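Local coordinates for protein activating signal cointegrator 1 complex subunit 3 (Homo sapiens, PDB 6YXQ) that is the ATP-driven 3'-5' helicase of the ASCC complex, acting in alkylated-DNA repair and stalled-ribosome rescue, represented here by its N-terminal ASCC2-binding region, at residues K52-F57 with F100-F105; K64-S69 with I142-Q147; K82-T87 with Q121-F126. All blocks are in the same frame, centred on the assembly; numbering follows the deposited sequence.

Interaction 1 (K52-F57 with F100-F105)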
loop_
_atom_site.group_PDB
_atom_site.type_symbol
_atom_site.label_atom_id
_atom_site.label_comp_id
_atom_site.label_asym_id
_atom_site.label_seq_id
_atom_site.Cartn_x
_atom_site.Cartn_y
_atom_site.Cartn_z
ATOM N N LYS A 52 -5.679 -17.769 -33.153
ATOM C CA LYS A 52 -6.892 -18.242 -33.819
ATOM C C LYS A 52 -7.925 -17.125 -33.949
ATOM O O LYS A 52 -8.564 -16.976 -34.997
ATOM C CB LYS A 52 -7.469 -19.433 -33.052
ATOM C CG LYS A 52 -6.586 -20.677 -33.079
ATOM C CD LYS A 52 -7.212 -21.831 -32.302
ATOM C CE LYS A 52 -6.408 -23.124 -32.443
ATOM N NZ LYS A 52 -6.365 -23.633 -33.853
ATOM N N LYS A 53 -8.103 -16.329 -32.890
ATOM C CA LYS A 53 -8.991 -15.174 -32.975
ATOM C C LYS A 53 -8.523 -14.201 -34.049
ATOM O O LYS A 53 -9.344 -13.626 -34.775
ATOM C CB LYS A 53 -9.086 -14.479 -31.613
ATOM C CG LYS A 53 -10.350 -14.826 -30.831
ATOM C CD LYS A 53 -10.484 -14.012 -29.551
ATOM C CE LYS A 53 -9.876 -14.734 -28.344
ATOM N NZ LYS A 53 -9.979 -13.968 -27.059
ATOM N N ILE A 54 -7.205 -14.023 -34.180
ATOM C CA ILE A 54 -6.670 -13.073 -35.153
ATOM C C ILE A 54 -6.956 -13.539 -36.572
ATOM O O ILE A 54 -7.368 -12.746 -37.431
ATOM C CB ILE A 54 -5.163 -12.850 -34.923
ATOM C CG1 ILE A 54 -4.928 -11.990 -33.681
ATOM C CG2 ILE A 54 -4.536 -12.176 -36.120
ATOM C CD1 ILE A 54 -3.475 -11.883 -33.291
ATOM N N ILE A 55 -6.755 -14.827 -36.855
ATOM C CA ILE A 55 -7.013 -15.240 -38.235
ATOM C C ILE A 55 -8.516 -15.361 -38.491
ATOM O O ILE A 55 -8.970 -15.164 -39.626
ATOM C CB ILE A 55 -6.248 -16.527 -38.609
ATOM C CG1 ILE A 55 -6.939 -17.779 -38.084
ATOM C CG2 ILE A 55 -4.795 -16.460 -38.130
ATOM C CD1 ILE A 55 -6.434 -19.038 -38.753
ATOM N N LYS A 56 -9.323 -15.614 -37.451
ATOM C CA LYS A 56 -10.769 -15.515 -37.622
ATOM C C LYS A 56 -11.167 -14.106 -38.040
ATOM O O LYS A 56 -11.904 -13.921 -39.015
ATOM C CB LYS A 56 -11.500 -15.912 -36.340
ATOM C CG LYS A 56 -13.025 -15.907 -36.495
ATOM C CD LYS A 56 -13.743 -16.488 -35.287
ATOM C CE LYS A 56 -13.663 -15.549 -34.099
ATOM N NZ LYS A 56 -14.760 -15.757 -33.114
ATOM N N PHE A 57 -10.682 -13.099 -37.309
ATOM C CA PHE A 57 -10.955 -11.711 -37.674
ATOM C C PHE A 57 -10.521 -11.428 -39.106
ATOM O O PHE A 57 -11.302 -10.913 -39.913
ATOM C CB PHE A 57 -10.251 -10.759 -36.704
ATOM C CG PHE A 57 -10.586 -9.305 -36.922
ATOM C CD1 PHE A 57 -9.949 -8.568 -37.904
ATOM C CD2 PHE A 57 -11.534 -8.675 -36.136
ATOM C CE1 PHE A 57 -10.261 -7.234 -38.105
ATOM C CE2 PHE A 57 -11.846 -7.342 -36.327
ATOM C CZ PHE A 57 -11.209 -6.621 -37.314
ATOM N N PHE A 100 1.185 -12.430 -30.124
ATOM C CA PHE A 100 1.781 -11.339 -29.363
ATOM C C PHE A 100 2.538 -10.375 -30.267
ATOM O O PHE A 100 2.473 -9.155 -30.080
ATOM C CB PHE A 100 2.709 -11.909 -28.294
ATOM C CG PHE A 100 3.403 -10.867 -27.486
ATOM C CD1 PHE A 100 2.744 -10.226 -26.454
ATOM C CD2 PHE A 100 4.712 -10.521 -27.758
ATOM C CE1 PHE A 100 3.378 -9.257 -25.708
ATOM C CE2 PHE A 100 5.352 -9.554 -27.016
ATOM C CZ PHE A 100 4.684 -8.921 -25.987
ATOM N N LEU A 101 3.268 -10.902 -31.249
ATOM C CA LEU A 101 3.982 -10.044 -32.188
ATOM C C LEU A 101 3.010 -9.201 -33.001
ATOM O O LEU A 101 3.155 -7.975 -33.085
ATOM C CB LEU A 101 4.862 -10.886 -33.112
ATOM C CG LEU A 101 6.117 -11.460 -32.462
ATOM C CD1 LEU A 101 6.890 -12.281 -33.458
ATOM C CD2 LEU A 101 6.990 -10.354 -31.885
ATOM N N PHE A 102 2.007 -9.850 -33.605
ATOM C CA PHE A 102 1.020 -9.127 -34.398
ATOM C C PHE A 102 0.385 -8.012 -33.584
ATOM O O PHE A 102 0.302 -6.868 -34.042
ATOM C CB PHE A 102 -0.049 -10.086 -34.921
ATOM C CG PHE A 102 -1.172 -9.403 -35.654
ATOM C CD1 PHE A 102 -1.102 -9.201 -37.023
ATOM C CD2 PHE A 102 -2.303 -8.972 -34.978
ATOM C CE1 PHE A 102 -2.140 -8.576 -37.704
ATOM C CE2 PHE A 102 -3.343 -8.340 -35.655
ATOM C CZ PHE A 102 -3.259 -8.142 -37.015
ATOM N N MET A 103 -0.049 -8.326 -32.360
ATOM C CA MET A 103 -0.683 -7.313 -31.523
ATOM C C MET A 103 0.305 -6.237 -31.094
ATOM O O MET A 103 -0.096 -5.099 -30.829
ATOM C CB MET A 103 -1.320 -7.973 -30.303
ATOM C CG MET A 103 -2.453 -8.911 -30.661
ATOM S SD MET A 103 -3.772 -8.056 -31.536
ATOM C CE MET A 103 -4.076 -6.728 -30.384
ATOM N N THR A 104 1.594 -6.571 -31.023
ATOM C CA THR A 104 2.578 -5.561 -30.675
ATOM C C THR A 104 2.712 -4.513 -31.771
ATOM O O THR A 104 2.892 -3.329 -31.470
ATOM C CB THR A 104 3.924 -6.226 -30.384
ATOM O OG1 THR A 104 3.823 -7.003 -29.182
ATOM C CG2 THR A 104 5.018 -5.178 -30.212
ATOM N N PHE A 105 2.578 -4.911 -33.038
ATOM C CA PHE A 105 2.855 -4.025 -34.161
ATOM C C PHE A 105 1.617 -3.659 -34.970
ATOM O O PHE A 105 1.747 -2.985 -35.996
ATOM C CB PHE A 105 3.896 -4.654 -35.089
ATOM C CG PHE A 105 5.249 -4.843 -34.460
ATOM C CD1 PHE A 105 6.066 -3.758 -34.193
ATOM C CD2 PHE A 105 5.711 -6.111 -34.151
ATOM C CE1 PHE A 105 7.317 -3.934 -33.617
ATOM C CE2 PHE A 105 6.958 -6.292 -33.577
ATOM C CZ PHE A 105 7.761 -5.203 -33.311
#
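Ile54 of helix 51-61 lays its two branches against the ring of Phe102 on helix 91-105. CG2 sits over one ring face, 4.1 Å from the centroid and only 14° off the ring normal, displaced toward the CD2-CE2 rim in a CH-pi contact. The other branch continues through CG1 to CD1, which meets the ring at Phe102 CD2 (3.6 Å). Phe102 points its ring at helix 51-61 by placing CG opposite the backbone N (chi1 175°), and the two side chains pass each other in opposite directions. This is the close-packed, buried part of the contact; Ile77 of helix 64-85 and Thr138 of helix 128-142 also touch Phe102.

The packing thins at Met103, which is partly exposed. Ile54 CD1 lies 4.1 Å from Met103 CG, while the folded chain of the methionine also meets Thr157 of helix 147-163. Lys52 and Lys56 lie exposed on helix 51-61, and of that segment Ile54 alone meets 100-105. Behind the contacting surface of helix 91-105, Thr104 OG1 bonds to Phe100 O at 2.7 Å, and Thr104 N reaches that oxygen from the opposite face of its plane.

Across the helix pair the chemistry is wholly apolar. Shape and burial of hydrocarbon, rather than directed polar bonds, therefore join these two helices at this point in the all-helical domain.

Interaction 2 (K64-S69 with I142-Q147)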
loop_
_atom_site.group_PDB
_atom_site.type_symbol
_atom_site.label_atom_id
_atom_site.label_comp_id
_atom_site.label_asym_id
_atom_site.label_seq_id
_atom_site.Cartn_x
_atom_site.Cartn_y
_atom_site.Cartn_z
ATOM N N LYS A 64 -11.134 -12.941 -50.143
ATOM C CA LYS A 64 -10.200 -14.014 -50.476
ATOM C C LYS A 64 -9.033 -13.488 -51.304
ATOM O O LYS A 64 -7.881 -13.935 -51.147
ATOM C CB LYS A 64 -10.962 -15.114 -51.224
ATOM C CG LYS A 64 -10.220 -16.426 -51.399
ATOM C CD LYS A 64 -11.097 -17.446 -52.120
ATOM C CE LYS A 64 -10.354 -18.752 -52.363
ATOM N NZ LYS A 64 -11.024 -19.591 -53.392
ATOM N N SER A 65 -9.329 -12.525 -52.184
ATOM C CA SER A 65 -8.348 -11.792 -52.974
ATOM C C SER A 65 -7.102 -11.459 -52.163
ATOM O O SER A 65 -5.982 -11.853 -52.514
ATOM C CB SER A 65 -8.993 -10.505 -53.501
ATOM O OG SER A 65 -10.368 -10.698 -53.810
ATOM N N LYS A 66 -7.296 -10.750 -51.054
ATOM C CA LYS A 66 -6.190 -10.279 -50.238
ATOM C C LYS A 66 -5.792 -11.269 -49.151
ATOM O O LYS A 66 -4.646 -11.219 -48.677
ATOM C CB LYS A 66 -6.562 -8.916 -49.642
ATOM C CG LYS A 66 -7.194 -7.991 -50.692
ATOM C CD LYS A 66 -7.287 -6.539 -50.245
ATOM C CE LYS A 66 -6.663 -5.596 -51.284
ATOM N NZ LYS A 66 -6.371 -4.227 -50.744
ATOM N N MET A 67 -6.693 -12.177 -48.763
ATOM C CA MET A 67 -6.293 -13.260 -47.868
ATOM C C MET A 67 -5.170 -14.096 -48.472
ATOM O O MET A 67 -4.317 -14.615 -47.736
ATOM C CB MET A 67 -7.491 -14.149 -47.533
ATOM C CG MET A 67 -8.467 -13.535 -46.539
ATOM S SD MET A 67 -7.711 -13.011 -44.982
ATOM C CE MET A 67 -6.955 -14.530 -44.409
ATOM N N GLN A 68 -5.147 -14.229 -49.803
ATOM C CA GLN A 68 -4.064 -14.971 -50.454
ATOM C C GLN A 68 -2.682 -14.457 -50.042
ATOM O O GLN A 68 -1.800 -15.242 -49.671
ATOM C CB GLN A 68 -4.230 -14.918 -51.976
ATOM C CG GLN A 68 -3.400 -15.964 -52.714
ATOM C CD GLN A 68 -2.928 -15.502 -54.083
ATOM O OE1 GLN A 68 -2.394 -14.403 -54.233
ATOM N NE2 GLN A 68 -3.119 -16.348 -55.091
ATOM N N SER A 69 -2.477 -13.140 -50.105
ATOM C CA SER A 69 -1.205 -12.548 -49.689
ATOM C C SER A 69 -1.059 -12.486 -48.168
ATOM O O SER A 69 0.060 -12.609 -47.625
ATOM C CB SER A 69 -1.076 -11.146 -50.276
ATOM O OG SER A 69 -0.349 -10.297 -49.404
ATOM N N ILE A 142 -2.047 -4.946 -42.235
ATOM C CA ILE A 142 -2.937 -3.844 -41.871
ATOM C C ILE A 142 -3.154 -2.904 -43.051
ATOM O O ILE A 142 -4.189 -2.228 -43.138
ATOM C CB ILE A 142 -2.390 -3.091 -40.642
ATOM C CG1 ILE A 142 -2.275 -4.031 -39.441
ATOM C CG2 ILE A 142 -3.295 -1.938 -40.271
ATOM C CD1 ILE A 142 -3.603 -4.532 -38.938
ATOM N N SER A 143 -2.203 -2.851 -43.986
ATOM C CA SER A 143 -2.387 -2.019 -45.168
ATOM C C SER A 143 -3.597 -2.433 -45.996
ATOM O O SER A 143 -4.009 -1.675 -46.880
ATOM C CB SER A 143 -1.122 -2.051 -46.027
ATOM O OG SER A 143 -1.029 -3.257 -46.762
ATOM N N HIS A 144 -4.177 -3.605 -45.731
ATOM C CA HIS A 144 -5.407 -4.035 -46.381
ATOM C C HIS A 144 -6.652 -3.720 -45.558
ATOM O O HIS A 144 -7.769 -3.869 -46.067
ATOM C CB HIS A 144 -5.355 -5.540 -46.673
ATOM C CG HIS A 144 -4.256 -5.939 -47.608
ATOM N ND1 HIS A 144 -4.488 -6.293 -48.920
ATOM C CD2 HIS A 144 -2.919 -6.050 -47.422
ATOM C CE1 HIS A 144 -3.343 -6.599 -49.502
ATOM N NE2 HIS A 144 -2.375 -6.461 -48.615
ATOM N N PHE A 145 -6.498 -3.298 -44.306
ATOM C CA PHE A 145 -7.664 -2.957 -43.504
ATOM C C PHE A 145 -8.259 -1.659 -44.017
ATOM O O PHE A 145 -7.538 -0.727 -44.384
ATOM C CB PHE A 145 -7.301 -2.800 -42.018
ATOM C CG PHE A 145 -7.105 -4.104 -41.274
ATOM C CD1 PHE A 145 -6.607 -5.231 -41.912
ATOM C CD2 PHE A 145 -7.375 -4.182 -39.918
ATOM C CE1 PHE A 145 -6.410 -6.410 -41.217
ATOM C CE2 PHE A 145 -7.178 -5.359 -39.220
ATOM C CZ PHE A 145 -6.695 -6.472 -39.869
ATOM N N SER A 146 -9.581 -1.616 -44.076
ATOM C CA SER A 146 -10.242 -0.329 -44.047
ATOM C C SER A 146 -10.275 0.174 -42.614
ATOM O O SER A 146 -10.052 -0.577 -41.656
ATOM C CB SER A 146 -11.656 -0.426 -44.603
ATOM O OG SER A 146 -12.496 -1.121 -43.704
ATOM N N GLN A 147 -10.556 1.468 -42.475
ATOM C CA GLN A 147 -10.453 2.083 -41.161
ATOM C C GLN A 147 -11.609 1.668 -40.250
ATOM O O GLN A 147 -11.433 1.565 -39.025
ATOM C CB GLN A 147 -10.340 3.609 -41.300
ATOM C CG GLN A 147 -9.713 4.102 -40.046
ATOM C CD GLN A 147 -10.620 3.887 -38.897
ATOM O OE1 GLN A 147 -11.773 4.295 -38.880
ATOM N NE2 GLN A 147 -10.149 3.085 -37.992
#
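Lys66, in the first turn of helix 64-85, curls around the ND1 side of His144, which belongs to a type I beta turn running from Ile142 to Phe145. This turn helps reverse the chain between helices 128-142 and 147-163 of the all-helical, ASCC2-interacting region, so the contact joins a helix start to an interhelical bend.

The lysine chain can be followed atom by atom. Its CB is 3.4 Å from His144 ND1 and 4.0 Å from CE1, already beside the imidazole. CG stands slightly farther off, 3.7 Å from His144 ND1. The next methylene, CD, lies at the ring edge, in its plane, nearest ND1. The chain bends at chi3 (128°), and CE remains beside the same nitrogen, 3.3 Å from His144 ND1. The terminal nitrogen NZ of Lys66 ends 3.3 Å from His144 ND1. Should Lys66 be charged, this proximity would probably disfavour a second positive charge on the imidazole.

His144 thus receives mainly the aliphatic flank of Lys66, and their side chains run at a slant to one another. The site lies at the surface, with all the touching residues partly exposed.

The turn is closed by Phe145 N to Ile142 O, while Ser143 OG bonds to Arg140 O just before it. Phe145, the last residue of the turn, packs on Leu58 of helix 51-61. Immediately after it, Ser146 caps helix 147-163 through OG and Asp149 N. Beyond the lysine, the far nitrogen of the imidazole, His144 NE2, lies 4.4 Å from Ser69 OG, which stands oblique to the ring.

Interaction 3 (K82-T87 with Q121-F126); sequences KQIVGT and QMFGPF
Phe123 lays its ring across neighbouring side chains Ile84 and Val85 near the end of helix 64-85. Two methyl bumps meet the same side of that ring at different rims. Ile84 CG2 sits 3.8 Å from Phe123 CD1 and also borders CG and CB, while Val85 CG2 approaches Phe123 CE2 at 3.9 Å. The ring crosses Ile84 at about a right angle and Val85 at a slant; Met122 CG lies over its opposite face.

Ile84 itself occupies a hollow bounded by two phenylalanines. Its CG2 branch leans on Phe123, whereas its other branch runs alongside Phe126 in the same direction, placing Ile84 CD1 4.0 Å from Phe126 CD2. Phe126 joins this side-by-side run with CG set between its backbone N and carbonyl carbon (chi1 67°). Outside this pair of segments, Leu101 and Ile119 also touch Ile84, and Ile94 touches Val85.

Both segments leave their helices at glycines with positive phi, Gly86 after helix 64-85 and Gly124 after the neighbouring helix. Gly124 lies between Phe123 and Phe126, both of which reach Ile84. Farther back, Gln121 packs on Phe65 of the neighbouring ASCC2 chain.

Every contact across the segments is carbon to carbon. The fit therefore depends on complementary branched and aromatic shapes, bringing the end of helix 64-85 against the chain that leaves helix 113-123.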
loop_
_atom_site.group_PDB
_atom_site.type_symbol
_atom_site.label_atom_id
_atom_site.label_comp_id
_atom_site.label_asym_id
_atom_site.label_seq_id
_atom_site.Cartn_x
_atom_site.Cartn_y
_atom_site.Cartn_z
ATOM N N LYS A 82 8.776 -18.193 -34.247
ATOM C CA LYS A 82 9.600 -19.385 -34.073
ATOM C C LYS A 82 11.013 -19.004 -33.651
ATOM O O LYS A 82 11.566 -19.568 -32.702
ATOM C CB LYS A 82 9.627 -20.211 -35.361
ATOM C CG LYS A 82 10.325 -21.562 -35.207
ATOM C CD LYS A 82 11.076 -21.967 -36.471
ATOM C CE LYS A 82 10.131 -22.158 -37.655
ATOM N NZ LYS A 82 10.853 -22.495 -38.920
ATOM N N GLN A 83 11.602 -18.023 -34.335
ATOM C CA GLN A 83 12.935 -17.566 -33.951
ATOM C C GLN A 83 12.943 -16.995 -32.534
ATOM O O GLN A 83 13.830 -17.312 -31.733
ATOM C CB GLN A 83 13.450 -16.533 -34.954
ATOM C CG GLN A 83 13.563 -17.068 -36.367
ATOM C CD GLN A 83 13.828 -15.987 -37.405
ATOM O OE1 GLN A 83 13.334 -14.864 -37.301
ATOM N NE2 GLN A 83 14.602 -16.332 -38.421
ATOM N N ILE A 84 11.952 -16.161 -32.195
ATOM C CA ILE A 84 11.951 -15.513 -30.881
ATOM C C ILE A 84 11.629 -16.513 -29.778
ATOM O O ILE A 84 12.337 -16.591 -28.766
ATOM C CB ILE A 84 10.962 -14.338 -30.846
ATOM C CG1 ILE A 84 11.442 -13.200 -31.744
ATOM C CG2 ILE A 84 10.777 -13.863 -29.405
ATOM C CD1 ILE A 84 10.523 -12.002 -31.743
ATOM N N VAL A 85 10.533 -17.261 -29.935
ATOM C CA VAL A 85 10.073 -18.145 -28.867
ATOM C C VAL A 85 10.976 -19.369 -28.751
ATOM O O VAL A 85 11.278 -19.827 -27.643
ATOM C CB VAL A 85 8.598 -18.538 -29.091
ATOM C CG1 VAL A 85 8.015 -19.172 -27.837
ATOM C CG2 VAL A 85 7.771 -17.317 -29.469
ATOM N N GLY A 86 11.443 -19.897 -29.876
ATOM C CA GLY A 86 12.141 -21.175 -29.880
ATOM C C GLY A 86 11.181 -22.330 -30.071
ATOM O O GLY A 86 10.004 -22.265 -29.718
ATOM N N THR A 87 11.692 -23.416 -30.655
ATOM C CA THR A 87 10.826 -24.525 -31.041
ATOM C C THR A 87 10.626 -25.570 -29.953
ATOM O O THR A 87 9.811 -26.481 -30.142
ATOM C CB THR A 87 11.366 -25.237 -32.287
ATOM O OG1 THR A 87 12.403 -26.151 -31.903
ATOM C CG2 THR A 87 11.908 -24.241 -33.294
ATOM N N GLN A 121 10.833 -8.406 -22.378
ATOM C CA GLN A 121 10.121 -8.733 -21.148
ATOM C C GLN A 121 9.364 -10.046 -21.275
ATOM O O GLN A 121 9.299 -10.828 -20.320
ATOM C CB GLN A 121 9.156 -7.603 -20.799
ATOM C CG GLN A 121 8.329 -7.859 -19.570
ATOM C CD GLN A 121 8.965 -7.263 -18.332
ATOM O OE1 GLN A 121 8.706 -7.709 -17.218
ATOM N NE2 GLN A 121 9.803 -6.248 -18.523
ATOM N N MET A 122 8.792 -10.313 -22.450
ATOM C CA MET A 122 7.978 -11.514 -22.596
ATOM C C MET A 122 8.803 -12.778 -22.843
ATOM O O MET A 122 8.419 -13.852 -22.365
ATOM C CB MET A 122 6.962 -11.322 -23.722
ATOM C CG MET A 122 5.747 -12.235 -23.628
ATOM S SD MET A 122 4.802 -11.960 -22.122
ATOM C CE MET A 122 4.072 -10.353 -22.450
ATOM N N PHE A 123 9.916 -12.696 -23.589
ATOM C CA PHE A 123 10.662 -13.893 -23.972
ATOM C C PHE A 123 12.161 -13.794 -23.732
ATOM O O PHE A 123 12.906 -14.654 -24.221
ATOM C CB PHE A 123 10.454 -14.244 -25.447
ATOM C CG PHE A 123 9.039 -14.129 -25.918
ATOM C CD1 PHE A 123 8.564 -12.934 -26.418
ATOM C CD2 PHE A 123 8.192 -15.226 -25.896
ATOM C CE1 PHE A 123 7.270 -12.826 -26.868
ATOM C CE2 PHE A 123 6.896 -15.123 -26.347
ATOM C CZ PHE A 123 6.435 -13.921 -26.830
ATOM N N GLY A 124 12.627 -12.782 -23.007
ATOM C CA GLY A 124 14.042 -12.615 -22.781
ATOM C C GLY A 124 14.705 -11.986 -23.987
ATOM O O GLY A 124 14.040 -11.406 -24.851
ATOM N N PRO A 125 16.029 -12.089 -24.074
ATOM C CA PRO A 125 16.736 -11.492 -25.211
ATOM C C PRO A 125 16.487 -12.274 -26.490
ATOM O O PRO A 125 16.360 -13.502 -26.480
ATOM C CB PRO A 125 18.209 -11.558 -24.792
ATOM C CG PRO A 125 18.184 -11.812 -23.303
ATOM C CD PRO A 125 16.961 -12.627 -23.072
ATOM N N PHE A 126 16.425 -11.542 -27.600
ATOM C CA PHE A 126 15.983 -12.078 -28.879
ATOM C C PHE A 126 16.673 -11.323 -30.002
ATOM O O PHE A 126 17.158 -10.204 -29.798
ATOM C CB PHE A 126 14.461 -11.959 -29.033
ATOM C CG PHE A 126 13.975 -10.540 -29.143
ATOM C CD1 PHE A 126 13.839 -9.747 -28.007
ATOM C CD2 PHE A 126 13.655 -9.997 -30.381
ATOM C CE1 PHE A 126 13.396 -8.440 -28.102
ATOM C CE2 PHE A 126 13.211 -8.691 -30.486
ATOM C CZ PHE A 126 13.082 -7.909 -29.343
#

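How the interactions relate
Interaction 1 is buried, interaction 3 is partly buried, and interaction 2 is a surface contact. Aliphatic and aromatic carbons make the first and third, whereas the second brings a lysine chain to an imidazole. Interactions 2 and 3 use different parts of helix 64-85 and lie about 28 Å apart, centre to centre. Interaction 1 bridges between them: Phe57 CE1 packs on Phe145 CE2 (3.8 Å), and Leu101 CD2 on Ile84 CD1 (3.9 Å). Phe100 also packs against Met122 and Phe123, extending the apolar continuity toward interaction 3. Along the chain, interaction 3 nests inside the loop closed by interaction 2, while interaction 1 alternates with both.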